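Local coordinates for Lin2634 protein (Listeria innocua, PDB 3MZO) that is probably a metal-dependent HD-domain phosphohydrolase related to 5'-deoxynucleotidases of the YfbR type, and binds calcium ions in the crystal, at residues L14-R19 with H29-H34; K64-H68 with L134-D138; K23-Q27 with E149-P155. All coordinates share one frame; numbering follows the deposited sequence. Where two conformers were deposited one is given.

Contact 1: L14-R19 with H29-H34; sequences LENIYR and HSVAEH. With CA (calcium ion), chain K.
The guanidinium of Arg19 lies flat on one face of the His34 ring, with centres 3.5 Å apart and planes only 8° from parallel. NH1 sits over the middle of the ring. A bend at chi3 (48°) turns the arginine tip over the histidine, and Glu145 forms a salt bridge with NE. This is the tight, buried part of the contact. Next to it, Val31 packs between two apolar side chains. Its CG1 lies 3.7 Å from Leu14 CD2, and its CG2 lies 3.8 Å from Ile17 CG2. Backbone bonds fasten the start of helix 31-51 to the loop: Val31 N donates to Ile17 O at 2.8 Å, and Ala32 N to Leu14 O at 3.1 Å. Ser30 is the N-cap, and its OG accepts from Glu33 N at 3.0 Å. In return Ser30 N donates to Glu33 OE1 at 2.9 Å, which makes a capping box. Ser30 OG also hydrogen-bonds Glu33 of the second subunit. The looser side is at Tyr18, which is partly exposed and touches His29 O obliquely through CD1. There, a water joins Arg19 O and His29 N. At the buried end His34 NE2 binds calcium, while ND1 bonds to Asp141. This is the first histidine of the HD-domain metal site.

Contact 2: K64-H68 with L134-D138; sequences KALNH and LAISD. With CA (calcium ion), chain K; CA (calcium ion), chain M.
Lys64 meets Leu134 through its backbone and CB, where helix 58-67 runs up to helix 129-151 in the core of the HD-domain fold. Lys64 O lies 3.6 Å from Leu134 CD2. The rest of the lysine leads away, and its NZ is held by Asp126 and Gly124. Ala65 comes next. Its CA touches the other methyl, Leu134 CD1, at 3.8 Å. Further along, Asn67 hydrogen-bonds Gln43 of the second subunit, which places this side of the helix at a subunit interface. His68 then turns back toward helix 129-151. Its CG stands between the backbone N and the carbonyl carbon (chi1 78°), which folds the ring back toward Ala65 O. There ND1 donates to Ala65 O at 2.8 Å, close to the ring plane. This bond fixes the ring rotation and leaves NE2 pointing at the metal. Leu134 CD1 covers one face of the ring in a CH-pi contact, 4.0 Å from the centroid. Asp138 comes one turn after Leu134 and shares the first calcium with His68. Lys125 forms a salt bridge to its OD2. The backbone of His68 serves the second calcium through its O atom. At the first calcium, His68 NE2 binds at 2.9 Å and Asp138 OD1 at 2.6 Å.

Contact 3: K23-Q27 with E149-P155; sequences KFKYQ and EIQKGNP
Glu149 bends at chi2 (-60°), which brings its carboxylate up to the backbone of Tyr26 and Gln27. With chi1 at -171°, the Asn154 amide extends away from its backbone N, and ND2 lies between Glu149 and the loop. The carboxylate takes two successive amides. Tyr26 N donates to Glu149 OE1 at 2.8 Å, and Gln27 N to Glu149 OE2 at 3.1 Å. The second bond uses the syn lone pair. Glu149 OE1 also accepts from Asn154 ND2 at 2.9 Å, on its anti side, so this oxygen has two donors. The same ND2 donates to Phe24 O at 2.9 Å in a nearly straight bond. Both acceptors lie in the amide plane, which fixes the rotation of the amide about chi2. The Tyr26 ring slides past the Lys152 chain. Its CD2 lies 3.6 Å from Lys152 CB, and Asn154 CA meets the ring edge. In the Gln27 conformer given, one of two, Lys152 NZ donates to Gln27 OE1 at 2.9 Å. The hydroxyl of Tyr26 bonds to Lys152 O of the fourth subunit, so the contact also borders a subunit interface. Gly153, with positive phi, is the first residue to leave helical angles after helix 129-151. The loop is thus held at a helix C-terminus closed by a Schellman motif.

How the contacts relate
Contacts 1 and 2 are buried and meet at one calcium, where His34 of the first lies beside His68 and Asp138 of the second. Asp69 completes the protein ligands. Contact 3 is partly buried and lies farther from the centre of the chain. It shares helix 129-151 with contact 2, but their nearest atoms are about 12 Å apart. Contact 1 and contact 3 use the same loop before helix 31-51, and Lys25 NZ makes a weak hydrogen bond to Arg19 O. The chemistry follows the place. Contact 2 joins its segments by apolar packing and metal, contact 1 adds backbone bonds and a stack, and contact 3 relies on side-chain hydrogen bonds.

Contact 1: L14-R19 with H29-H34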
ATOM      1  N   LEU B  14      -0.425  12.155 -11.835  1.00 25.91           N
ATOM      2  CA  LEU B  14      -1.095  11.132 -12.630  1.00 24.28           C
ATOM      3  C   LEU B  14      -0.700   9.699 -12.293  1.00 24.79           C
ATOM      4  O   LEU B  14      -1.334   8.749 -12.773  1.00 25.34           O
ATOM      5  CB  LEU B  14      -0.904  11.385 -14.142  1.00 25.36           C
ATOM      6  CG  LEU B  14      -1.814  12.516 -14.621  1.00 29.71           C
ATOM      7  CD1 LEU B  14      -1.331  13.066 -15.946  1.00 38.96           C
ATOM      8  CD2 LEU B  14      -3.232  11.990 -14.699  1.00 28.66           C
ATOM      9  N   GLU B  15       0.334   9.534 -11.480  1.00 24.23           N
ATOM     10  CA  GLU B  15       0.725   8.247 -10.968  1.00 23.55           C
ATOM     11  C   GLU B  15      -0.111   7.809  -9.750  1.00 25.26           C
ATOM     12  O   GLU B  15      -0.021   6.650  -9.317  1.00 25.08           O
ATOM     13  CB  GLU B  15       2.176   8.308 -10.477  1.00 25.44           C
ATOM     14  CG  GLU B  15       3.171   8.659 -11.519  1.00 24.31           C
ATOM     15  CD  GLU B  15       4.615   8.747 -10.957  1.00 31.72           C
ATOM     16  OE1 GLU B  15       4.915   8.408  -9.791  1.00 31.73           O
ATOM     17  OE2 GLU B  15       5.458   9.177 -11.708  1.00 31.25           O
ATOM     18  N   ASN B  16      -0.846   8.758  -9.183  1.00 23.95           N
ATOM     19  CA  ASN B  16      -1.670   8.533  -7.999  1.00 28.89           C
ATOM     20  C   ASN B  16      -3.166   8.494  -8.296  1.00 28.52           C
ATOM     21  O   ASN B  16      -3.967   8.468  -7.363  1.00 31.88           O
ATOM     22  CB  ASN B  16      -1.368   9.626  -6.956  1.00 27.41           C
ATOM     23  CG  ASN B  16       0.059   9.541  -6.419  1.00 36.95           C
ATOM     24  OD1 ASN B  16       0.648   8.450  -6.349  1.00 34.84           O
ATOM     25  ND2 ASN B  16       0.625  10.689  -6.043  1.00 39.79           N
ATOM     26  N   ILE B  17      -3.519   8.550  -9.581  1.00 27.47           N
ATOM     27  CA  ILE B  17      -4.888   8.444 -10.063  1.00 26.06           C
ATOM     28  C   ILE B  17      -4.933   7.120 -10.815  1.00 27.37           C
ATOM     29  O   ILE B  17      -4.155   6.867 -11.732  1.00 23.14           O
ATOM     30  CB  ILE B  17      -5.261   9.603 -10.973  1.00 27.32           C
ATOM     31  CG1 ILE B  17      -5.072  10.903 -10.190  1.00 28.33           C
ATOM     32  CG2 ILE B  17      -6.762   9.499 -11.451  1.00 23.67           C
ATOM     33  CD1 ILE B  17      -5.197  12.083 -11.017  1.00 35.99           C
ATOM     34  N   TYR B  18      -5.840   6.272 -10.382  1.00 25.64           N
ATOM     35  CA  TYR B  18      -5.971   4.929 -10.896  1.00 27.51           C
ATOM     36  C   TYR B  18      -7.215   4.757 -11.720  1.00 28.73           C
ATOM     37  O   TYR B  18      -8.181   5.494 -11.571  1.00 30.06           O
ATOM     38  CB  TYR B  18      -5.948   3.971  -9.743  1.00 29.63           C
ATOM     39  CG  TYR B  18      -4.606   3.973  -9.106  1.00 31.87           C
ATOM     40  CD1 TYR B  18      -3.604   3.152  -9.593  1.00 31.83           C
ATOM     41  CD2 TYR B  18      -4.301   4.845  -8.059  1.00 39.02           C
ATOM     42  CE1 TYR B  18      -2.326   3.161  -9.039  1.00 30.08           C
ATOM     43  CE2 TYR B  18      -3.011   4.855  -7.481  1.00 36.97           C
ATOM     44  CZ  TYR B  18      -2.037   3.997  -7.994  1.00 37.56           C
ATOM     45  OH  TYR B  18      -0.766   3.941  -7.476  1.00 42.62           O
ATOM     46  N   ARG B  19      -7.168   3.789 -12.627  1.00 28.33           N
ATOM     47  CA  ARG B  19      -8.257   3.567 -13.538  1.00 31.85           C
ATOM     48  C   ARG B  19      -9.299   2.703 -12.878  1.00 31.95           C
ATOM     49  O   ARG B  19      -8.947   1.748 -12.200  1.00 32.42           O
ATOM     50  CB  ARG B  19      -7.715   2.915 -14.801  1.00 32.95           C
ATOM     51  CG  ARG B  19      -6.861   3.915 -15.575  1.00 31.17           C
ATOM     52  CD  ARG B  19      -6.116   3.317 -16.673  1.00 29.27           C
ATOM     53  NE  ARG B  19      -6.883   2.438 -17.550  1.00 24.41           N
ATOM     54  CZ  ARG B  19      -7.662   2.837 -18.560  1.00 33.63           C
ATOM     55  NH1 ARG B  19      -7.876   4.123 -18.834  1.00 35.53           N
ATOM     56  NH2 ARG B  19      -8.265   1.926 -19.300  1.00 32.97           N
ATOM     57  N   HIS B  29      -3.546   0.068 -12.303  1.00 26.75           N
ATOM     58  CA  HIS B  29      -2.742   0.770 -13.326  1.00 25.74           C
ATOM     59  C   HIS B  29      -3.014   2.237 -13.160  1.00 21.99           C
ATOM     60  O   HIS B  29      -4.174   2.624 -13.099  1.00 24.11           O
ATOM     61  CB  HIS B  29      -3.172   0.329 -14.732  1.00 26.32           C
ATOM     62  CG  HIS B  29      -3.135  -1.156 -14.932  1.00 22.10           C
ATOM     63  ND1 HIS B  29      -1.961  -1.853 -15.114  1.00 25.51           N
ATOM     64  CD2 HIS B  29      -4.128  -2.081 -14.926  1.00 25.59           C
ATOM     65  CE1 HIS B  29      -2.236  -3.144 -15.245  1.00 30.88           C
ATOM     66  NE2 HIS B  29      -3.545  -3.309 -15.128  1.00 27.08           N
ATOM     67  N   SER B  30      -1.966   3.057 -13.028  1.00 22.37           N
ATOM     68  CA  SER B  30      -2.166   4.505 -12.924  1.00 20.24           C
ATOM     69  C   SER B  30      -2.524   5.098 -14.274  1.00 20.41           C
ATOM     70  O   SER B  30      -2.315   4.481 -15.321  1.00 20.21           O
ATOM     71  CB  SER B  30      -0.942   5.214 -12.365  1.00 21.42           C
ATOM     72  OG  SER B  30       0.145   5.195 -13.287  1.00 19.89           O
ATOM     73  N   VAL B  31      -3.059   6.303 -14.262  1.00 20.06           N
ATOM     74  CA  VAL B  31      -3.348   6.974 -15.533  1.00 22.07           C
ATOM     75  C   VAL B  31      -2.040   7.203 -16.295  1.00 21.93           C
ATOM     76  O   VAL B  31      -2.034   7.086 -17.490  1.00 21.54           O
ATOM     77  CB  VAL B  31      -4.100   8.304 -15.352  1.00 20.80           C
ATOM     78  CG1 VAL B  31      -4.276   9.019 -16.697  1.00 23.40           C
ATOM     79  CG2 VAL B  31      -5.458   8.072 -14.732  1.00 25.04           C
ATOM     80  N   ALA B  32      -0.936   7.508 -15.588  1.00 22.10           N
ATOM     81  CA  ALA B  32       0.371   7.676 -16.218  1.00 21.76           C
ATOM     82  C   ALA B  32       0.761   6.401 -16.937  1.00 22.46           C
ATOM     83  O   ALA B  32       1.207   6.436 -18.093  1.00 22.77           O
ATOM     84  CB  ALA B  32       1.464   8.061 -15.194  1.00 19.58           C
ATOM     85  N   GLU B  33       0.586   5.270 -16.272  1.00 20.98           N
ATOM     86  CA  GLU B  33       0.937   3.975 -16.863  1.00 19.29           C
ATOM     87  C   GLU B  33       0.111   3.649 -18.091  1.00 23.08           C
ATOM     88  O   GLU B  33       0.633   3.186 -19.129  1.00 20.12           O
ATOM     89  CB  GLU B  33       0.855   2.864 -15.814  1.00 22.42           C
ATOM     90  CG  GLU B  33       2.042   2.910 -14.879  1.00 18.16           C
ATOM     91  CD  GLU B  33       1.889   2.215 -13.549  1.00 26.23           C
ATOM     92  OE1 GLU B  33       0.746   1.904 -13.141  1.00 22.53           O
ATOM     93  OE2 GLU B  33       2.939   1.980 -12.919  1.00 27.05           O
ATOM     94  N   HIS B  34      -1.180   3.932 -17.979  1.00 22.20           N
ATOM     95  CA  HIS B  34      -2.073   3.758 -19.089  1.00 21.91           C
ATOM     96  C   HIS B  34      -1.652   4.609 -20.289  1.00 21.13           C
ATOM     97  O   HIS B  34      -1.669   4.130 -21.398  1.00 20.34           O
ATOM     98  CB  HIS B  34      -3.498   4.058 -18.631  1.00 22.02           C
ATOM     99  CG  HIS B  34      -4.475   4.221 -19.738  1.00 22.50           C
ATOM    100  ND1 HIS B  34      -4.952   3.150 -20.469  1.00 25.82           N
ATOM    101  CD2 HIS B  34      -5.089   5.324 -20.225  1.00 22.03           C
ATOM    102  CE1 HIS B  34      -5.820   3.599 -21.368  1.00 28.50           C
ATOM    103  NE2 HIS B  34      -5.928   4.908 -21.230  1.00 26.30           N
TER
HETATM  104 CA    CA K 302      -8.168   6.354 -21.945  1.00 66.66          CA
HETATM  105  O   HOH W   1      -6.470   0.322 -12.062  1.00 33.62           O
HETATM  106  O   HOH W   2      -9.845   8.311 -22.491  1.00 46.06           O

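Contact 2: K64-H68 with L134-D138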
ATOM      1  N   LYS B  64      -1.699  12.964 -29.634  1.00 26.15           N
ATOM      2  CA  LYS B  64      -3.030  12.497 -29.268  1.00 25.83           C
ATOM      3  C   LYS B  64      -2.964  11.398 -28.204  1.00 25.11           C
ATOM      4  O   LYS B  64      -3.667  11.476 -27.187  1.00 26.82           O
ATOM      5  CB  LYS B  64      -3.792  11.979 -30.503  1.00 25.89           C
ATOM      6  CG  LYS B  64      -4.265  13.056 -31.448  1.00 26.58           C
ATOM      7  CD  LYS B  64      -4.685  12.460 -32.817  1.00 28.01           C
ATOM      8  CE  LYS B  64      -5.291  13.526 -33.742  1.00 29.93           C
ATOM      9  NZ  LYS B  64      -6.527  14.084 -33.183  1.00 28.48           N
ATOM     10  N   ALA B  65      -2.098  10.398 -28.412  1.00 24.85           N
ATOM     11  CA  ALA B  65      -1.980   9.249 -27.509  1.00 23.96           C
ATOM     12  C   ALA B  65      -1.373   9.626 -26.164  1.00 23.94           C
ATOM     13  O   ALA B  65      -1.855   9.185 -25.104  1.00 26.15           O
ATOM     14  CB  ALA B  65      -1.157   8.138 -28.161  1.00 23.24           C
ATOM     15  N   LEU B  66      -0.339  10.461 -26.189  1.00 22.52           N
ATOM     16  CA  LEU B  66       0.370  10.824 -24.978  1.00 23.22           C
ATOM     17  C   LEU B  66      -0.498  11.615 -23.992  1.00 23.06           C
ATOM     18  O   LEU B  66      -0.460  11.373 -22.789  1.00 23.54           O
ATOM     19  CB  LEU B  66       1.638  11.638 -25.302  1.00 23.36           C
ATOM     20  CG  LEU B  66       2.507  11.922 -24.073  1.00 22.11           C
ATOM     21  CD1 LEU B  66       3.140  10.632 -23.534  1.00 20.29           C
ATOM     22  CD2 LEU B  66       3.561  12.997 -24.406  1.00 23.46           C
ATOM     23  N   ASN B  67      -1.263  12.559 -24.519  1.00 24.82           N
ATOM     24  CA  ASN B  67      -1.985  13.530 -23.723  1.00 25.89           C
ATOM     25  C   ASN B  67      -3.466  13.235 -23.496  1.00 26.89           C
ATOM     26  O   ASN B  67      -4.117  13.991 -22.825  1.00 27.97           O
ATOM     27  CB  ASN B  67      -1.844  14.888 -24.382  1.00 23.68           C
ATOM     28  CG  ASN B  67      -0.372  15.259 -24.631  1.00 27.29           C
ATOM     29  OD1 ASN B  67       0.410  15.343 -23.693  1.00 25.70           O
ATOM     30  ND2 ASN B  67      -0.006  15.463 -25.889  1.00 26.93           N
ATOM     31  N   HIS B  68      -3.970  12.113 -23.986  1.00 27.65           N
ATOM     32  CA  HIS B  68      -5.421  11.915 -24.053  1.00 25.49           C
ATOM     33  C   HIS B  68      -6.088  11.805 -22.690  1.00 29.89           C
ATOM     34  O   HIS B  68      -7.235  12.147 -22.601  1.00 27.86           O
ATOM     35  CB  HIS B  68      -5.820  10.710 -24.914  1.00 28.62           C
ATOM     36  CG  HIS B  68      -5.655   9.374 -24.252  1.00 25.35           C
ATOM     37  ND1 HIS B  68      -4.434   8.772 -24.085  1.00 28.29           N
ATOM     38  CD2 HIS B  68      -6.571   8.484 -23.812  1.00 27.12           C
ATOM     39  CE1 HIS B  68      -4.595   7.596 -23.504  1.00 30.13           C
ATOM     40  NE2 HIS B  68      -5.885   7.396 -23.324  1.00 32.20           N
ATOM     41  N   LEU B 134      -5.750   6.561 -32.073  1.00 27.89           N
ATOM     42  CA  LEU B 134      -5.951   6.776 -30.626  1.00 27.25           C
ATOM     43  C   LEU B 134      -7.160   5.995 -30.139  1.00 28.95           C
ATOM     44  O   LEU B 134      -7.100   5.379 -29.075  1.00 29.97           O
ATOM     45  CB  LEU B 134      -6.136   8.257 -30.286  1.00 27.33           C
ATOM     46  CG  LEU B 134      -6.506   8.580 -28.818  1.00 26.13           C
ATOM     47  CD1 LEU B 134      -5.550   7.995 -27.774  1.00 25.14           C
ATOM     48  CD2 LEU B 134      -6.665  10.097 -28.630  1.00 28.08           C
ATOM     49  N   ALA B 135      -8.256   6.023 -30.913  1.00 28.96           N
ATOM     50  CA  ALA B 135      -9.469   5.309 -30.517  1.00 28.81           C
ATOM     51  C   ALA B 135      -9.185   3.819 -30.323  1.00 27.42           C
ATOM     52  O   ALA B 135      -9.567   3.252 -29.292  1.00 26.61           O
ATOM     53  CB  ALA B 135     -10.687   5.539 -31.530  1.00 27.75           C
ATOM     54  N   ILE B 136      -8.506   3.187 -31.272  1.00 25.50           N
ATOM     55  CA  ILE B 136      -8.324   1.753 -31.175  1.00 27.19           C
ATOM     56  C   ILE B 136      -7.294   1.418 -30.106  1.00 26.40           C
ATOM     57  O   ILE B 136      -7.422   0.383 -29.446  1.00 28.53           O
ATOM     58  CB  ILE B 136      -7.995   1.057 -32.509  1.00 29.46           C
ATOM     59  CG1 ILE B 136      -6.671   1.547 -33.098  1.00 33.79           C
ATOM     60  CG2 ILE B 136      -9.146   1.257 -33.542  1.00 31.54           C
ATOM     61  CD1 ILE B 136      -6.275   0.831 -34.421  1.00 36.20           C
ATOM     62  N   SER B 137      -6.288   2.287 -29.932  1.00 25.15           N
ATOM     63  CA  SER B 137      -5.189   2.027 -28.991  1.00 24.92           C
ATOM     64  C   SER B 137      -5.625   2.033 -27.522  1.00 25.18           C
ATOM     65  O   SER B 137      -5.182   1.213 -26.711  1.00 27.26           O
ATOM     66  CB  SER B 137      -4.054   3.052 -29.229  1.00 25.78           C
ATOM     67  OG  SER B 137      -3.444   2.832 -30.501  1.00 22.75           O
ATOM     68  N   ASP B 138      -6.487   2.997 -27.194  1.00 26.02           N
ATOM     69  CA  ASP B 138      -7.140   3.098 -25.897  1.00 26.06           C
ATOM     70  C   ASP B 138      -7.986   1.827 -25.614  1.00 26.41           C
ATOM     71  O   ASP B 138      -7.904   1.237 -24.532  1.00 27.43           O
ATOM     72  CB  ASP B 138      -8.002   4.366 -25.916  1.00 25.59           C
ATOM     73  CG  ASP B 138      -8.511   4.768 -24.546  1.00 32.58           C
ATOM     74  OD1 ASP B 138      -7.968   4.302 -23.524  1.00 28.09           O
ATOM     75  OD2 ASP B 138      -9.463   5.583 -24.498  1.00 33.75           O
TER
HETATM   76 CA    CA K 302      -8.168   6.354 -21.945  1.00 66.66          CA
HETATM   77 CA    CA M 310      -9.520  11.230 -21.918  1.00 41.70          CA
HETATM   78  O   HOH W   2      -9.845   8.311 -22.491  1.00 46.06           O
HETATM   79  O   HOH W   3     -10.472  10.732 -19.657  1.00 44.12           O
HETATM   80  O   HOH W   4      -9.742  10.897 -24.477  1.00 39.59           O
HETATM   81  O   HOH W   5      -9.592  13.415 -21.780  1.00 45.97           O

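Contact 3: K23-Q27 with E149-P155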
ATOM      1  N   LYS B  23     -14.148  -1.539  -7.822  1.00 37.14           N
ATOM      2  CA  LYS B  23     -14.097  -3.007  -7.947  1.00 38.09           C
ATOM      3  C   LYS B  23     -12.685  -3.546  -7.733  1.00 29.35           C
ATOM      4  O   LYS B  23     -11.724  -2.970  -8.218  1.00 31.66           O
ATOM      5  CB  LYS B  23     -14.593  -3.441  -9.350  1.00 42.04           C
ATOM      6  CG  LYS B  23     -16.062  -3.080  -9.652  1.00 49.12           C
ATOM      7  CD  LYS B  23     -17.017  -3.818  -8.745  1.00 57.95           C
ATOM      8  CE  LYS B  23     -18.454  -3.394  -8.981  1.00 65.59           C
ATOM      9  NZ  LYS B  23     -18.883  -3.748 -10.353  1.00 66.28           N
ATOM     10  N   PHE B  24     -12.574  -4.638  -6.993  1.00 29.31           N
ATOM     11  CA  PHE B  24     -11.292  -5.307  -6.784  1.00 30.05           C
ATOM     12  C   PHE B  24     -10.634  -5.648  -8.111  1.00 27.56           C
ATOM     13  O   PHE B  24     -11.297  -6.190  -9.000  1.00 28.39           O
ATOM     14  CB  PHE B  24     -11.454  -6.615  -5.988  1.00 30.04           C
ATOM     15  CG  PHE B  24     -10.187  -7.381  -5.899  1.00 34.44           C
ATOM     16  CD1 PHE B  24      -9.232  -7.027  -4.972  1.00 30.57           C
ATOM     17  CD2 PHE B  24      -9.906  -8.420  -6.807  1.00 32.87           C
ATOM     18  CE1 PHE B  24      -8.018  -7.680  -4.930  1.00 33.05           C
ATOM     19  CE2 PHE B  24      -8.694  -9.097  -6.748  1.00 29.27           C
ATOM     20  CZ  PHE B  24      -7.746  -8.724  -5.815  1.00 31.44           C
ATOM     21  N   LYS B  25      -9.360  -5.297  -8.247  1.00 27.61           N
ATOM     22  CA  LYS B  25      -8.543  -5.711  -9.374  1.00 28.57           C
ATOM     23  C   LYS B  25      -7.289  -6.354  -8.823  1.00 28.31           C
ATOM     24  O   LYS B  25      -6.718  -5.851  -7.849  1.00 25.47           O
ATOM     25  CB  LYS B  25      -8.117  -4.521 -10.251  1.00 30.31           C
ATOM     26  CG  LYS B  25      -9.257  -3.715 -10.831  1.00 36.96           C
ATOM     27  CD  LYS B  25      -8.710  -2.486 -11.524  1.00 43.46           C
ATOM     28  CE  LYS B  25      -9.627  -1.290 -11.410  1.00 51.00           C
ATOM     29  NZ  LYS B  25     -10.401  -0.995 -12.682  1.00 51.57           N
ATOM     30  N   TYR B  26      -6.827  -7.433  -9.456  1.00 27.81           N
ATOM     31  CA  TYR B  26      -5.559  -8.041  -9.000  1.00 28.58           C
ATOM     32  C   TYR B  26      -4.400  -7.086  -9.262  1.00 29.96           C
ATOM     33  O   TYR B  26      -3.481  -7.029  -8.479  1.00 31.20           O
ATOM     34  CB  TYR B  26      -5.313  -9.412  -9.640  1.00 30.20           C
ATOM     35  CG  TYR B  26      -6.282 -10.520  -9.214  1.00 28.85           C
ATOM     36  CD1 TYR B  26      -6.094 -11.228  -8.031  1.00 27.32           C
ATOM     37  CD2 TYR B  26      -7.348 -10.896 -10.037  1.00 27.98           C
ATOM     38  CE1 TYR B  26      -6.953 -12.232  -7.666  1.00 28.37           C
ATOM     39  CE2 TYR B  26      -8.203 -11.906  -9.679  1.00 30.27           C
ATOM     40  CZ  TYR B  26      -7.995 -12.580  -8.509  1.00 30.71           C
ATOM     41  OH  TYR B  26      -8.874 -13.579  -8.169  1.00 29.31           O
ATOM     42  N   GLN B  27      -4.448  -6.339 -10.369  1.00 30.65           N
ATOM     43  CA  GLN B  27      -3.432  -5.339 -10.706  0.60 31.49           C
ATOM     44  C   GLN B  27      -4.072  -3.989 -11.019  1.00 30.22           C
ATOM     45  O   GLN B  27      -4.960  -3.915 -11.875  1.00 33.63           O
ATOM     46  CB  GLN B  27      -2.695  -5.761 -11.955  0.60 31.93           C
ATOM     47  CG  GLN B  27      -1.969  -7.057 -11.844  0.60 36.41           C
ATOM     48  CD  GLN B  27      -1.077  -7.281 -13.026  0.60 37.97           C
ATOM     49  OE1 GLN B  27      -1.128  -8.333 -13.650  0.60 43.51           O
ATOM     50  NE2 GLN B  27      -0.277  -6.269 -13.368  0.60 34.19           N
ATOM     51  N   GLU B 149      -7.494  -9.446 -15.925  1.00 28.89           N
ATOM     52  CA  GLU B 149      -8.363  -9.771 -14.799  1.00 28.97           C
ATOM     53  C   GLU B 149      -9.162 -11.064 -15.011  1.00 32.73           C
ATOM     54  O   GLU B 149      -9.285 -11.897 -14.100  1.00 33.96           O
ATOM     55  CB  GLU B 149      -9.266  -8.572 -14.470  1.00 27.61           C
ATOM     56  CG  GLU B 149      -8.455  -7.318 -14.000  1.00 24.59           C
ATOM     57  CD  GLU B 149      -7.617  -7.568 -12.737  1.00 27.08           C
ATOM     58  OE1 GLU B 149      -8.143  -8.182 -11.791  1.00 26.63           O
ATOM     59  OE2 GLU B 149      -6.451  -7.110 -12.663  1.00 26.43           O
ATOM     60  N   ILE B 150      -9.677 -11.247 -16.221  1.00 32.40           N
ATOM     61  CA  ILE B 150     -10.470 -12.415 -16.541  1.00 33.33           C
ATOM     62  C   ILE B 150      -9.631 -13.678 -16.493  1.00 33.64           C
ATOM     63  O   ILE B 150     -10.075 -14.716 -15.994  1.00 37.87           O
ATOM     64  CB  ILE B 150     -11.112 -12.277 -17.935  1.00 34.41           C
ATOM     65  CG1 ILE B 150     -12.149 -11.156 -17.917  1.00 32.51           C
ATOM     66  CG2 ILE B 150     -11.759 -13.595 -18.369  1.00 32.93           C
ATOM     67  CD1 ILE B 150     -12.454 -10.604 -19.302  1.00 36.02           C
ATOM     68  N   GLN B 151      -8.424 -13.574 -17.011  1.00 36.18           N
ATOM     69  CA  GLN B 151      -7.419 -14.643 -16.957  1.00 38.20           C
ATOM     70  C   GLN B 151      -7.178 -15.090 -15.528  1.00 38.82           C
ATOM     71  O   GLN B 151      -7.044 -16.284 -15.268  1.00 38.40           O
ATOM     72  CB  GLN B 151      -6.087 -14.143 -17.503  1.00 37.60           C
ATOM     73  CG  GLN B 151      -5.504 -15.000 -18.561  1.00 47.91           C
ATOM     74  CD  GLN B 151      -4.209 -14.429 -19.110  1.00 48.77           C
ATOM     75  OE1 GLN B 151      -4.004 -13.200 -19.144  1.00 52.01           O
ATOM     76  NE2 GLN B 151      -3.316 -15.321 -19.531  1.00 49.58           N
ATOM     77  N   LYS B 152      -7.126 -14.124 -14.614  1.00 38.48           N
ATOM     78  CA  LYS B 152      -6.868 -14.407 -13.187  1.00 35.80           C
ATOM     79  C   LYS B 152      -8.108 -14.840 -12.432  1.00 34.74           C
ATOM     80  O   LYS B 152      -8.058 -15.116 -11.234  1.00 36.31           O
ATOM     81  CB  LYS B 152      -6.212 -13.195 -12.523  1.00 33.05           C
ATOM     82  CG  LYS B 152      -4.858 -12.829 -13.074  1.00 32.30           C
ATOM     83  CD  LYS B 152      -4.324 -11.578 -12.335  1.00 32.41           C
ATOM     84  CE  LYS B 152      -2.950 -11.150 -12.730  1.00 35.22           C
ATOM     85  NZ  LYS B 152      -2.926 -10.561 -14.112  1.00 38.59           N
ATOM     86  N   GLY B 153      -9.228 -14.938 -13.142  1.00 35.16           N
ATOM     87  CA  GLY B 153     -10.483 -15.398 -12.564  1.00 35.67           C
ATOM     88  C   GLY B 153     -11.118 -14.362 -11.635  1.00 35.09           C
ATOM     89  O   GLY B 153     -11.781 -14.719 -10.686  1.00 34.46           O
ATOM     90  N   ASN B 154     -10.898 -13.080 -11.900  1.00 31.45           N
ATOM     91  CA  ASN B 154     -11.523 -12.053 -11.123  1.00 33.03           C
ATOM     92  C   ASN B 154     -13.032 -12.322 -11.060  1.00 38.27           C
ATOM     93  O   ASN B 154     -13.679 -12.482 -12.083  1.00 36.85           O
ATOM     94  CB  ASN B 154     -11.248 -10.682 -11.738  1.00 32.57           C
ATOM     95  CG  ASN B 154     -11.701  -9.543 -10.847  1.00 34.50           C
ATOM     96  OD1 ASN B 154     -12.826  -9.568 -10.354  1.00 34.04           O
ATOM     97  ND2 ASN B 154     -10.834  -8.535 -10.648  1.00 29.73           N
ATOM     98  N   PRO B 155     -13.595 -12.365  -9.856  1.00 38.82           N
ATOM     99  CA  PRO B 155     -14.977 -12.768  -9.821  1.00 41.95           C
ATOM    100  C   PRO B 155     -15.980 -11.757 -10.390  1.00 43.93           C
ATOM    101  O   PRO B 155     -17.106 -12.144 -10.626  1.00 45.54           O
ATOM    102  CB  PRO B 155     -15.244 -13.029  -8.329  1.00 42.44           C
ATOM    103  CG  PRO B 155     -14.108 -12.375  -7.590  1.00 42.03           C
ATOM    104  CD  PRO B 155     -12.957 -12.357  -8.528  1.00 40.13           C
TER